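Nucleoporin NUP82 (Chaetomium thermophilum, PDB 5CWW) is probably a structural component of the nuclear pore complex, this chain being its N-terminal beta-propeller part, and may also dock transiently associated transport factors. Local coordinates at residues B[159-167]-B[202-213]; B[493-503]-B[564-575]. All coordinates share one frame; numbering follows the deposited sequence.

Both contacts tie neighbouring sheets of the beta-propeller together, at separate seams. Following the chain from the N terminus, contact 1 closes first: residues 159-167, on an outer strand of one four-stranded sheet, meet residues 202-213, which leave the third strand of the next sheet. The 34 residues between them contain no helix and 16 strand residues. Contact 2 comes much later and joins the hairpin 493-503 to the strand 566-570 of the last sheet, around a connection that includes helices 518-526 and 534-543. The loops follow in series, neither nesting nor crossing. The centres of contact 1 and contact 2 lie about 31 Å apart, and the nearest atoms of contacts 1 and 2 about 17 Å.

Contact 1 (B[159-167]-B[202-213])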
loop_
_atom_site.group_PDB
_atom_site.type_symbol
_atom_site.label_atom_id
_atom_site.label_comp_id
_atom_site.label_asym_id
_atom_site.label_seq_id
_atom_site.Cartn_x
_atom_site.Cartn_y
_atom_site.Cartn_z
ATOM N N LYS B 159 17.077 -17.699 -13.409
ATOM C CA LYS B 159 17.765 -17.050 -12.301
ATOM C C LYS B 159 16.779 -16.424 -11.318
ATOM O O LYS B 159 15.843 -15.730 -11.715
ATOM C CB LYS B 159 18.727 -15.980 -12.830
ATOM C CG LYS B 159 19.492 -15.214 -11.753
ATOM C CD LYS B 159 20.374 -16.139 -10.925
ATOM C CE LYS B 159 21.182 -15.371 -9.893
ATOM N NZ LYS B 159 21.993 -16.283 -9.039
ATOM N N PHE B 160 17.000 -16.689 -10.034
ATOM C CA PHE B 160 16.236 -16.077 -8.951
ATOM C C PHE B 160 17.162 -15.228 -8.090
ATOM O O PHE B 160 18.215 -15.698 -7.656
ATOM C CB PHE B 160 15.555 -17.139 -8.086
ATOM C CG PHE B 160 14.300 -17.704 -8.684
ATOM C CD1 PHE B 160 14.358 -18.700 -9.644
ATOM C CD2 PHE B 160 13.059 -17.251 -8.270
ATOM C CE1 PHE B 160 13.201 -19.223 -10.190
ATOM C CE2 PHE B 160 11.899 -17.772 -8.810
ATOM C CZ PHE B 160 11.971 -18.758 -9.774
ATOM N N TRP B 161 16.770 -13.982 -7.850
ATOM C CA TRP B 161 17.528 -13.079 -6.991
ATOM C C TRP B 161 16.798 -12.864 -5.675
ATOM O O TRP B 161 15.607 -12.558 -5.664
ATOM C CB TRP B 161 17.749 -11.728 -7.674
ATOM C CG TRP B 161 18.674 -11.761 -8.844
ATOM C CD1 TRP B 161 18.380 -12.154 -10.117
ATOM C CD2 TRP B 161 20.051 -11.369 -8.854
ATOM N NE1 TRP B 161 19.491 -12.034 -10.918
ATOM C CE2 TRP B 161 20.530 -11.554 -10.164
ATOM C CE3 TRP B 161 20.925 -10.880 -7.879
ATOM C CZ2 TRP B 161 21.844 -11.270 -10.526
ATOM C CZ3 TRP B 161 22.228 -10.598 -8.239
ATOM C CH2 TRP B 161 22.676 -10.794 -9.550
ATOM N N THR B 162 17.516 -13.020 -4.569
ATOM C CA THR B 162 16.964 -12.710 -3.258
ATOM C C THR B 162 16.914 -11.198 -3.078
ATOM O O THR B 162 17.902 -10.508 -3.324
ATOM C CB THR B 162 17.796 -13.335 -2.123
ATOM O OG1 THR B 162 17.798 -14.760 -2.258
ATOM C CG2 THR B 162 17.221 -12.968 -0.761
ATOM N N LEU B 163 15.762 -10.693 -2.649
ATOM C CA LEU B 163 15.578 -9.265 -2.422
ATOM C C LEU B 163 15.623 -8.966 -0.927
ATOM O O LEU B 163 14.786 -9.450 -0.163
ATOM C CB LEU B 163 14.253 -8.787 -3.018
ATOM C CG LEU B 163 14.078 -7.269 -3.114
ATOM C CD1 LEU B 163 14.939 -6.695 -4.230
ATOM C CD2 LEU B 163 12.614 -6.901 -3.318
ATOM N N GLY B 164 16.611 -8.177 -0.517
ATOM C CA GLY B 164 16.794 -7.835 0.881
ATOM C C GLY B 164 16.931 -9.057 1.771
ATOM O O GLY B 164 16.038 -9.342 2.568
ATOM N N PRO B 165 18.050 -9.787 1.640
ATOM C CA PRO B 165 18.316 -10.992 2.438
ATOM C C PRO B 165 18.231 -10.774 3.950
ATOM O O PRO B 165 17.862 -11.698 4.672
ATOM C CB PRO B 165 19.748 -11.370 2.036
ATOM C CG PRO B 165 19.941 -10.772 0.697
ATOM C CD PRO B 165 19.134 -9.512 0.680
ATOM N N THR B 166 18.589 -9.580 4.416
ATOM C CA THR B 166 18.559 -9.269 5.845
ATOM C C THR B 166 17.369 -8.377 6.197
ATOM O O THR B 166 17.197 -7.990 7.354
ATOM C CB THR B 166 19.862 -8.575 6.301
ATOM O OG1 THR B 166 19.930 -7.254 5.751
ATOM C CG2 THR B 166 21.081 -9.374 5.860
ATOM N N THR B 167 16.554 -8.061 5.193
ATOM C CA THR B 167 15.430 -7.144 5.352
ATOM C C THR B 167 14.100 -7.894 5.318
ATOM O O THR B 167 13.350 -7.898 6.295
ATOM C CB THR B 167 15.437 -6.067 4.250
ATOM O OG1 THR B 167 16.713 -5.414 4.229
ATOM C CG2 THR B 167 14.346 -5.038 4.491
ATOM N N TRP B 202 13.456 -0.308 -4.350
ATOM C CA TRP B 202 14.596 -1.059 -4.874
ATOM C C TRP B 202 14.752 -0.778 -6.359
ATOM O O TRP B 202 13.791 -0.908 -7.117
ATOM C CB TRP B 202 14.415 -2.563 -4.655
ATOM C CG TRP B 202 13.886 -2.938 -3.306
ATOM C CD1 TRP B 202 12.591 -2.848 -2.878
ATOM C CD2 TRP B 202 14.630 -3.489 -2.212
ATOM N NE1 TRP B 202 12.487 -3.299 -1.585
ATOM C CE2 TRP B 202 13.725 -3.699 -1.153
ATOM C CE3 TRP B 202 15.976 -3.823 -2.025
ATOM C CZ2 TRP B 202 14.122 -4.224 0.075
ATOM C CZ3 TRP B 202 16.368 -4.344 -0.804
ATOM C CH2 TRP B 202 15.445 -4.540 0.228
ATOM N N GLU B 203 15.957 -0.398 -6.773
ATOM C CA GLU B 203 16.237 -0.128 -8.182
ATOM C C GLU B 203 17.189 -1.181 -8.734
ATOM O O GLU B 203 18.405 -1.095 -8.562
ATOM C CB GLU B 203 16.814 1.277 -8.344
ATOM C CG GLU B 203 15.832 2.365 -7.918
ATOM C CD GLU B 203 16.406 3.761 -8.024
ATOM O OE1 GLU B 203 16.883 4.132 -9.116
ATOM O OE2 GLU B 203 16.383 4.486 -7.007
ATOM N N LEU B 204 16.615 -2.170 -9.410
ATOM C CA LEU B 204 17.320 -3.407 -9.728
ATOM C C LEU B 204 18.187 -3.329 -10.979
ATOM O O LEU B 204 17.806 -2.736 -11.988
ATOM C CB LEU B 204 16.312 -4.546 -9.886
ATOM C CG LEU B 204 15.298 -4.681 -8.749
ATOM C CD1 LEU B 204 14.323 -5.808 -9.041
ATOM C CD2 LEU B 204 16.004 -4.908 -7.418
ATOM N N SER B 205 19.362 -3.943 -10.888
ATOM C CA SER B 205 20.246 -4.126 -12.029
ATOM C C SER B 205 20.940 -5.474 -11.895
ATOM O O SER B 205 21.612 -5.740 -10.897
ATOM C CB SER B 205 21.272 -2.999 -12.121
ATOM O OG SER B 205 22.195 -3.239 -13.171
ATOM N N THR B 206 20.775 -6.323 -12.902
ATOM C CA THR B 206 21.333 -7.670 -12.865
ATOM C C THR B 206 22.859 -7.660 -12.926
ATOM O O THR B 206 23.498 -8.688 -12.705
ATOM C CB THR B 206 20.792 -8.526 -14.024
ATOM O OG1 THR B 206 21.136 -7.919 -15.276
ATOM C CG2 THR B 206 19.281 -8.659 -13.923
ATOM N N ALA B 207 23.434 -6.499 -13.222
ATOM C CA ALA B 207 24.883 -6.352 -13.313
ATOM C C ALA B 207 25.495 -5.896 -11.984
ATOM O O ALA B 207 26.700 -5.653 -11.903
ATOM C CB ALA B 207 25.238 -5.370 -14.419
ATOM N N ASP B 208 24.665 -5.781 -10.951
ATOM C CA ASP B 208 25.126 -5.335 -9.638
ATOM C C ASP B 208 24.293 -5.972 -8.527
ATOM O O ASP B 208 23.180 -5.528 -8.240
ATOM C CB ASP B 208 25.062 -3.808 -9.543
ATOM C CG ASP B 208 25.576 -3.279 -8.216
ATOM O OD1 ASP B 208 26.219 -4.044 -7.465
ATOM O OD2 ASP B 208 25.339 -2.088 -7.925
ATOM N N ARG B 209 24.847 -7.011 -7.907
ATOM C CA ARG B 209 24.147 -7.775 -6.877
ATOM C C ARG B 209 23.666 -6.905 -5.721
ATOM O O ARG B 209 22.669 -7.219 -5.071
ATOM C CB ARG B 209 25.057 -8.874 -6.320
ATOM C CG ARG B 209 25.615 -9.835 -7.357
ATOM C CD ARG B 209 26.365 -10.977 -6.690
ATOM N NE ARG B 209 26.740 -12.023 -7.636
ATOM C CZ ARG B 209 27.404 -13.128 -7.308
ATOM N NH1 ARG B 209 27.773 -13.341 -6.051
ATOM N NH2 ARG B 209 27.702 -14.025 -8.238
ATOM N N TRP B 210 24.380 -5.812 -5.466
ATOM C CA TRP B 210 24.064 -4.942 -4.338
ATOM C C TRP B 210 22.684 -4.291 -4.474
ATOM O O TRP B 210 22.079 -3.901 -3.473
ATOM C CB TRP B 210 25.137 -3.861 -4.184
ATOM C CG TRP B 210 24.874 -2.927 -3.042
ATOM C CD1 TRP B 210 24.518 -1.611 -3.119
ATOM C CD2 TRP B 210 24.938 -3.244 -1.645
ATOM N NE1 TRP B 210 24.360 -1.089 -1.857
ATOM C CE2 TRP B 210 24.612 -2.072 -0.935
ATOM C CE3 TRP B 210 25.244 -4.405 -0.928
ATOM C CZ2 TRP B 210 24.581 -2.026 0.457
ATOM C CZ3 TRP B 210 25.213 -4.357 0.456
ATOM C CH2 TRP B 210 24.883 -3.176 1.132
ATOM N N THR B 211 22.179 -4.176 -5.699
ATOM C CA THR B 211 20.875 -3.541 -5.913
ATOM C C THR B 211 19.745 -4.407 -5.371
ATOM O O THR B 211 18.667 -3.905 -5.056
ATOM C CB THR B 211 20.604 -3.261 -7.401
ATOM O OG1 THR B 211 20.613 -4.492 -8.137
ATOM C CG2 THR B 211 21.651 -2.313 -7.969
ATOM N N PHE B 212 19.996 -5.707 -5.265
ATOM C CA PHE B 212 19.024 -6.635 -4.698
ATOM C C PHE B 212 19.181 -6.749 -3.179
ATOM O O PHE B 212 18.239 -7.126 -2.480
ATOM C CB PHE B 212 19.166 -8.018 -5.343
ATOM C CG PHE B 212 18.801 -8.050 -6.803
ATOM C CD1 PHE B 212 19.745 -7.769 -7.777
ATOM C CD2 PHE B 212 17.514 -8.372 -7.200
ATOM C CE1 PHE B 212 19.408 -7.803 -9.120
ATOM C CE2 PHE B 212 17.171 -8.407 -8.542
ATOM C CZ PHE B 212 18.117 -8.121 -9.499
ATOM N N ASP B 213 20.365 -6.412 -2.675
ATOM C CA ASP B 213 20.678 -6.594 -1.258
ATOM C C ASP B 213 20.117 -5.472 -0.397
ATOM O O ASP B 213 19.692 -5.706 0.734
ATOM C CB ASP B 213 22.193 -6.680 -1.044
ATOM C CG ASP B 213 22.798 -7.946 -1.618
ATOM O OD1 ASP B 213 22.135 -9.004 -1.576
ATOM O OD2 ASP B 213 23.946 -7.885 -2.105
HETATM O O HOH W 1 20.555 -10.871 -3.084
HETATM O O HOH W 2 18.637 -7.139 3.361
#
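Trp161 lies flat against Phe212 in an offset stack, the five-membered ring of the indole and the phenyl ring having centroids 4.1 Å apart and planes 15° from parallel. The tryptophan also sets its CB over the same phenyl face, 3.7 Å from the ring centroid, a CH-pi contact. At the indole rim, CG of Arg209 packs near the ring plane, 3.6 Å from Trp161 CZ3, while Lys159 CE covers the indole face turned from Phe212. Leu204 CD2 sits over the other face of Phe212, which is thus sandwiched.

Leu163 forms the second centre of packing. With its CG anti to the backbone N (chi1 -167°), the isobutyl group reaches over Trp202, and its CD2 stands almost exactly on the normal of the pyrrole ring, 3.9 Å from the centroid. Were Trp202 replaced by alanine, a gap would probably open beneath Leu163 and Gly164, and Thr192 OG1 would lose the indole N-H it now accepts. Next along the chain, Gly164 N donates a nearly straight bond of 2.8 Å to Phe212 O, fixing the loop against the short helical turn. A glycine suits this place, since a CB would clash with Trp202 CH2. One water bridges Thr162 O and Asp213 OD1.

The contact joins two propeller sheets: strand 160-162 pairs with strand 137-141 in one, strand 198-203 with strand 189-194 in the next, and Leu163 wedges between Val137 of the first and Leu190 and Thr192 of the second.

Contact 2 (B[493-503]-B[564-575]); sequences SEDATSPYSFY and AATSIDDPDLGY
An Asx turn at the end of a beta hairpin strand forms the heart of this contact, where Asp495 gathers hydroxyl and amide donors from both segments. Its OD2 accepts from Tyr575 OH at 2.6 Å, through the syn lone pair; OD2 sits at the edge of the phenol ring, near its plane, while the carboxylate plane is turned 85° against the ring. Tyr503 OH gives the same oxygen a weak bond. The other oxygen, OD1, is held by three donors of its own loop: Thr497 OG1 on the syn lone pair, Ser498 N on the anti one and Thr497 N from above the carboxylate plane. Five bonds, one of them weak, thus grip the buried carboxylate and fix its rotation, and so many donors would probably stabilise its negative charge.

Thr497 also works across the contact. Its OG1 stands between the backbone N and the carbonyl carbon (chi1 73°), which bonds it to Asp495 and turns CG2 over the face of Tyr575, 3.9 Å from the ring centroid. Ser567 supplies a further clasp: its OG accepts from Ala496 N at 3.2 Å, almost straight at 176°, while its CB packs 3.7 Å from Tyr503 CE2. Farther back, Ser493 OG lies 2.8 Å from Ala565 O in a weak bond, and a water links Glu494 O to Ser567 N.

Strand 491-494 and its partner 501-506 bring the hairpin edge of a four-stranded sheet beside strand 566-570, which itself pairs with 576-580; Ile577 of that strand touches both Tyr503 and Ala565, while Thr566 turns to strand 49-52.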
loop_
_atom_site.group_PDB
_atom_site.type_symbol
_atom_site.label_atom_id
_atom_site.label_comp_id
_atom_site.label_asym_id
_atom_site.label_seq_id
_atom_site.Cartn_x
_atom_site.Cartn_y
_atom_site.Cartn_z
ATOM N N SER B 493 -8.489 -6.756 -8.636
ATOM C CA SER B 493 -7.718 -7.069 -9.836
ATOM C C SER B 493 -8.114 -6.110 -10.948
ATOM O O SER B 493 -9.295 -5.821 -11.123
ATOM C CB SER B 493 -7.956 -8.509 -10.287
ATOM O OG SER B 493 -7.658 -9.429 -9.256
ATOM N N GLU B 494 -7.136 -5.630 -11.709
ATOM C CA GLU B 494 -7.422 -4.700 -12.795
ATOM C C GLU B 494 -7.956 -5.443 -14.016
ATOM O O GLU B 494 -7.622 -6.605 -14.244
ATOM C CB GLU B 494 -6.173 -3.896 -13.169
ATOM C CG GLU B 494 -6.423 -2.862 -14.267
ATOM C CD GLU B 494 -5.227 -1.965 -14.526
ATOM O OE1 GLU B 494 -4.197 -2.116 -13.833
ATOM O OE2 GLU B 494 -5.321 -1.104 -15.430
ATOM N N ASP B 495 -8.793 -4.760 -14.791
ATOM C CA ASP B 495 -9.296 -5.296 -16.051
ATOM C C ASP B 495 -8.376 -4.884 -17.195
ATOM O O ASP B 495 -7.975 -3.724 -17.293
ATOM C CB ASP B 495 -10.721 -4.811 -16.313
ATOM C CG ASP B 495 -11.287 -5.342 -17.615
ATOM O OD1 ASP B 495 -11.067 -4.701 -18.664
ATOM O OD2 ASP B 495 -11.954 -6.397 -17.586
ATOM N N ALA B 496 -8.046 -5.841 -18.054
ATOM C CA ALA B 496 -7.094 -5.621 -19.137
ATOM C C ALA B 496 -7.580 -4.625 -20.191
ATOM O O ALA B 496 -6.765 -4.010 -20.878
ATOM C CB ALA B 496 -6.764 -6.947 -19.803
ATOM N N THR B 497 -8.894 -4.467 -20.323
ATOM C CA THR B 497 -9.456 -3.656 -21.406
ATOM C C THR B 497 -9.766 -2.220 -20.986
ATOM O O THR B 497 -9.822 -1.325 -21.828
ATOM C CB THR B 497 -10.750 -4.283 -21.970
ATOM O OG1 THR B 497 -11.822 -4.118 -21.031
ATOM C CG2 THR B 497 -10.550 -5.765 -22.265
ATOM N N SER B 498 -9.972 -2.002 -19.692
ATOM C CA SER B 498 -10.290 -0.667 -19.189
ATOM C C SER B 498 -9.869 -0.486 -17.732
ATOM O O SER B 498 -10.099 -1.371 -16.912
ATOM C CB SER B 498 -11.787 -0.396 -19.319
ATOM O OG SER B 498 -12.142 0.787 -18.626
ATOM N N PRO B 499 -9.257 0.665 -17.397
ATOM C CA PRO B 499 -8.903 0.888 -15.990
ATOM C C PRO B 499 -10.136 1.072 -15.108
ATOM O O PRO B 499 -10.063 0.861 -13.895
ATOM C CB PRO B 499 -8.075 2.180 -16.024
ATOM C CG PRO B 499 -7.797 2.460 -17.466
ATOM C CD PRO B 499 -8.888 1.812 -18.243
ATOM N N TYR B 500 -11.252 1.460 -15.720
ATOM C CA TYR B 500 -12.457 1.800 -14.972
ATOM C C TYR B 500 -13.332 0.580 -14.727
ATOM O O TYR B 500 -14.430 0.694 -14.186
ATOM C CB TYR B 500 -13.233 2.894 -15.707
ATOM C CG TYR B 500 -12.465 4.192 -15.738
ATOM C CD1 TYR B 500 -12.399 5.006 -14.615
ATOM C CD2 TYR B 500 -11.777 4.587 -16.875
ATOM C CE1 TYR B 500 -11.681 6.187 -14.629
ATOM C CE2 TYR B 500 -11.057 5.767 -16.900
ATOM C CZ TYR B 500 -11.011 6.563 -15.773
ATOM O OH TYR B 500 -10.294 7.737 -15.792
ATOM N N SER B 501 -12.837 -0.585 -15.127
ATOM C CA SER B 501 -13.422 -1.852 -14.714
ATOM C C SER B 501 -12.394 -2.621 -13.898
ATOM O O SER B 501 -11.192 -2.453 -14.092
ATOM C CB SER B 501 -13.872 -2.668 -15.928
ATOM O OG SER B 501 -14.956 -2.039 -16.590
ATOM N N PHE B 502 -12.864 -3.457 -12.981
ATOM C CA PHE B 502 -11.966 -4.247 -12.144
ATOM C C PHE B 502 -12.731 -5.380 -11.472
ATOM O O PHE B 502 -13.962 -5.435 -11.542
ATOM C CB PHE B 502 -11.280 -3.364 -11.092
ATOM C CG PHE B 502 -12.227 -2.506 -10.302
ATOM C CD1 PHE B 502 -12.642 -1.277 -10.788
ATOM C CD2 PHE B 502 -12.691 -2.923 -9.064
ATOM C CE1 PHE B 502 -13.510 -0.484 -10.059
ATOM C CE2 PHE B 502 -13.556 -2.136 -8.331
ATOM C CZ PHE B 502 -13.968 -0.915 -8.830
ATOM N N TYR B 503 -11.994 -6.282 -10.830
ATOM C CA TYR B 503 -12.586 -7.470 -10.226
ATOM C C TYR B 503 -12.340 -7.551 -8.725
ATOM O O TYR B 503 -11.375 -6.994 -8.211
ATOM C CB TYR B 503 -12.041 -8.724 -10.902
ATOM C CG TYR B 503 -12.246 -8.710 -12.390
ATOM C CD1 TYR B 503 -13.436 -9.153 -12.944
ATOM C CD2 TYR B 503 -11.254 -8.250 -13.245
ATOM C CE1 TYR B 503 -13.637 -9.134 -14.303
ATOM C CE2 TYR B 503 -11.446 -8.231 -14.615
ATOM C CZ TYR B 503 -12.642 -8.677 -15.136
ATOM O OH TYR B 503 -12.850 -8.664 -16.496
ATOM N N ALA B 564 -6.302 -14.567 -7.151
ATOM C CA ALA B 564 -6.789 -13.270 -7.605
ATOM C C ALA B 564 -7.037 -13.295 -9.105
ATOM O O ALA B 564 -6.190 -13.754 -9.874
ATOM C CB ALA B 564 -5.798 -12.176 -7.251
ATOM N N ALA B 565 -8.208 -12.810 -9.508
ATOM C CA ALA B 565 -8.624 -12.836 -10.904
ATOM C C ALA B 565 -7.597 -12.156 -11.799
ATOM O O ALA B 565 -7.082 -11.091 -11.469
ATOM C CB ALA B 565 -9.982 -12.170 -11.059
ATOM N N THR B 566 -7.302 -12.788 -12.930
ATOM C CA THR B 566 -6.365 -12.244 -13.903
ATOM C C THR B 566 -7.080 -12.026 -15.229
ATOM O O THR B 566 -7.508 -12.981 -15.878
ATOM C CB THR B 566 -5.161 -13.180 -14.112
ATOM O OG1 THR B 566 -4.561 -13.479 -12.844
ATOM C CG2 THR B 566 -4.129 -12.535 -15.023
ATOM N N SER B 567 -7.219 -10.764 -15.621
ATOM C CA SER B 567 -7.925 -10.417 -16.847
ATOM C C SER B 567 -7.008 -10.537 -18.059
ATOM O O SER B 567 -5.874 -10.057 -18.045
ATOM C CB SER B 567 -8.493 -8.999 -16.756
ATOM O OG SER B 567 -9.327 -8.719 -17.868
ATOM N N ILE B 568 -7.515 -11.183 -19.104
ATOM C CA ILE B 568 -6.763 -11.386 -20.340
ATOM C C ILE B 568 -7.622 -11.042 -21.549
ATOM O O ILE B 568 -8.767 -11.479 -21.649
ATOM C CB ILE B 568 -6.267 -12.840 -20.467
ATOM C CG1 ILE B 568 -5.655 -13.291 -19.137
ATOM C CG2 ILE B 568 -5.278 -12.955 -21.628
ATOM C CD1 ILE B 568 -4.871 -14.596 -19.187
ATOM N N ASP B 569 -7.063 -10.249 -22.458
ATOM C CA ASP B 569 -7.753 -9.869 -23.685
ATOM C C ASP B 569 -6.847 -10.099 -24.883
ATOM O O ASP B 569 -6.151 -9.188 -25.333
ATOM C CB ASP B 569 -8.202 -8.407 -23.633
ATOM C CG ASP B 569 -9.001 -7.997 -24.861
ATOM O OD1 ASP B 569 -9.716 -8.853 -25.420
ATOM O OD2 ASP B 569 -8.912 -6.820 -25.268
ATOM N N ASP B 570 -6.862 -11.327 -25.390
ATOM C CA ASP B 570 -6.034 -11.712 -26.525
ATOM C C ASP B 570 -6.889 -11.795 -27.790
ATOM O O ASP B 570 -8.041 -12.219 -27.726
ATOM C CB ASP B 570 -5.351 -13.052 -26.246
ATOM C CG ASP B 570 -4.537 -13.546 -27.420
ATOM O OD1 ASP B 570 -3.344 -13.185 -27.510
ATOM O OD2 ASP B 570 -5.087 -14.294 -28.255
ATOM N N PRO B 571 -6.335 -11.387 -28.945
ATOM C CA PRO B 571 -7.121 -11.443 -30.183
ATOM C C PRO B 571 -7.482 -12.863 -30.620
ATOM O O PRO B 571 -8.516 -13.051 -31.259
ATOM C CB PRO B 571 -6.200 -10.779 -31.215
ATOM C CG PRO B 571 -4.833 -10.882 -30.638
ATOM C CD PRO B 571 -5.023 -10.755 -29.164
ATOM N N ASP B 572 -6.647 -13.840 -30.279
ATOM C CA ASP B 572 -6.880 -15.224 -30.688
ATOM C C ASP B 572 -7.664 -16.009 -29.639
ATOM O O ASP B 572 -8.617 -16.713 -29.971
ATOM C CB ASP B 572 -5.549 -15.926 -30.971
ATOM C CG ASP B 572 -4.767 -15.268 -32.093
ATOM O OD1 ASP B 572 -5.398 -14.701 -33.010
ATOM O OD2 ASP B 572 -3.519 -15.319 -32.058
ATOM N N LEU B 573 -7.259 -15.893 -28.377
ATOM C CA LEU B 573 -7.913 -16.624 -27.294
ATOM C C LEU B 573 -9.182 -15.915 -26.830
ATOM O O LEU B 573 -10.107 -16.552 -26.326
ATOM C CB LEU B 573 -6.956 -16.803 -26.116
ATOM C CG LEU B 573 -5.754 -17.718 -26.359
ATOM C CD1 LEU B 573 -4.789 -17.644 -25.186
ATOM C CD2 LEU B 573 -6.199 -19.156 -26.595
ATOM N N GLY B 574 -9.212 -14.596 -26.994
ATOM C CA GLY B 574 -10.379 -13.804 -26.650
ATOM C C GLY B 574 -10.243 -13.036 -25.348
ATOM O O GLY B 574 -9.138 -12.749 -24.887
ATOM N N TYR B 575 -11.389 -12.714 -24.758
ATOM C CA TYR B 575 -11.468 -11.864 -23.577
ATOM C C TYR B 575 -12.108 -12.638 -22.432
ATOM O O TYR B 575 -13.276 -13.022 -22.511
ATOM C CB TYR B 575 -12.261 -10.598 -23.908
ATOM C CG TYR B 575 -12.577 -9.689 -22.740
ATOM C CD1 TYR B 575 -11.620 -9.382 -21.780
ATOM C CD2 TYR B 575 -13.832 -9.107 -22.624
ATOM C CE1 TYR B 575 -11.917 -8.537 -20.721
ATOM C CE2 TYR B 575 -14.137 -8.263 -21.575
ATOM C CZ TYR B 575 -13.179 -7.980 -20.626
ATOM O OH TYR B 575 -13.497 -7.136 -19.588
HETATM O O HOH W 3 -6.220 -8.720 -13.823
#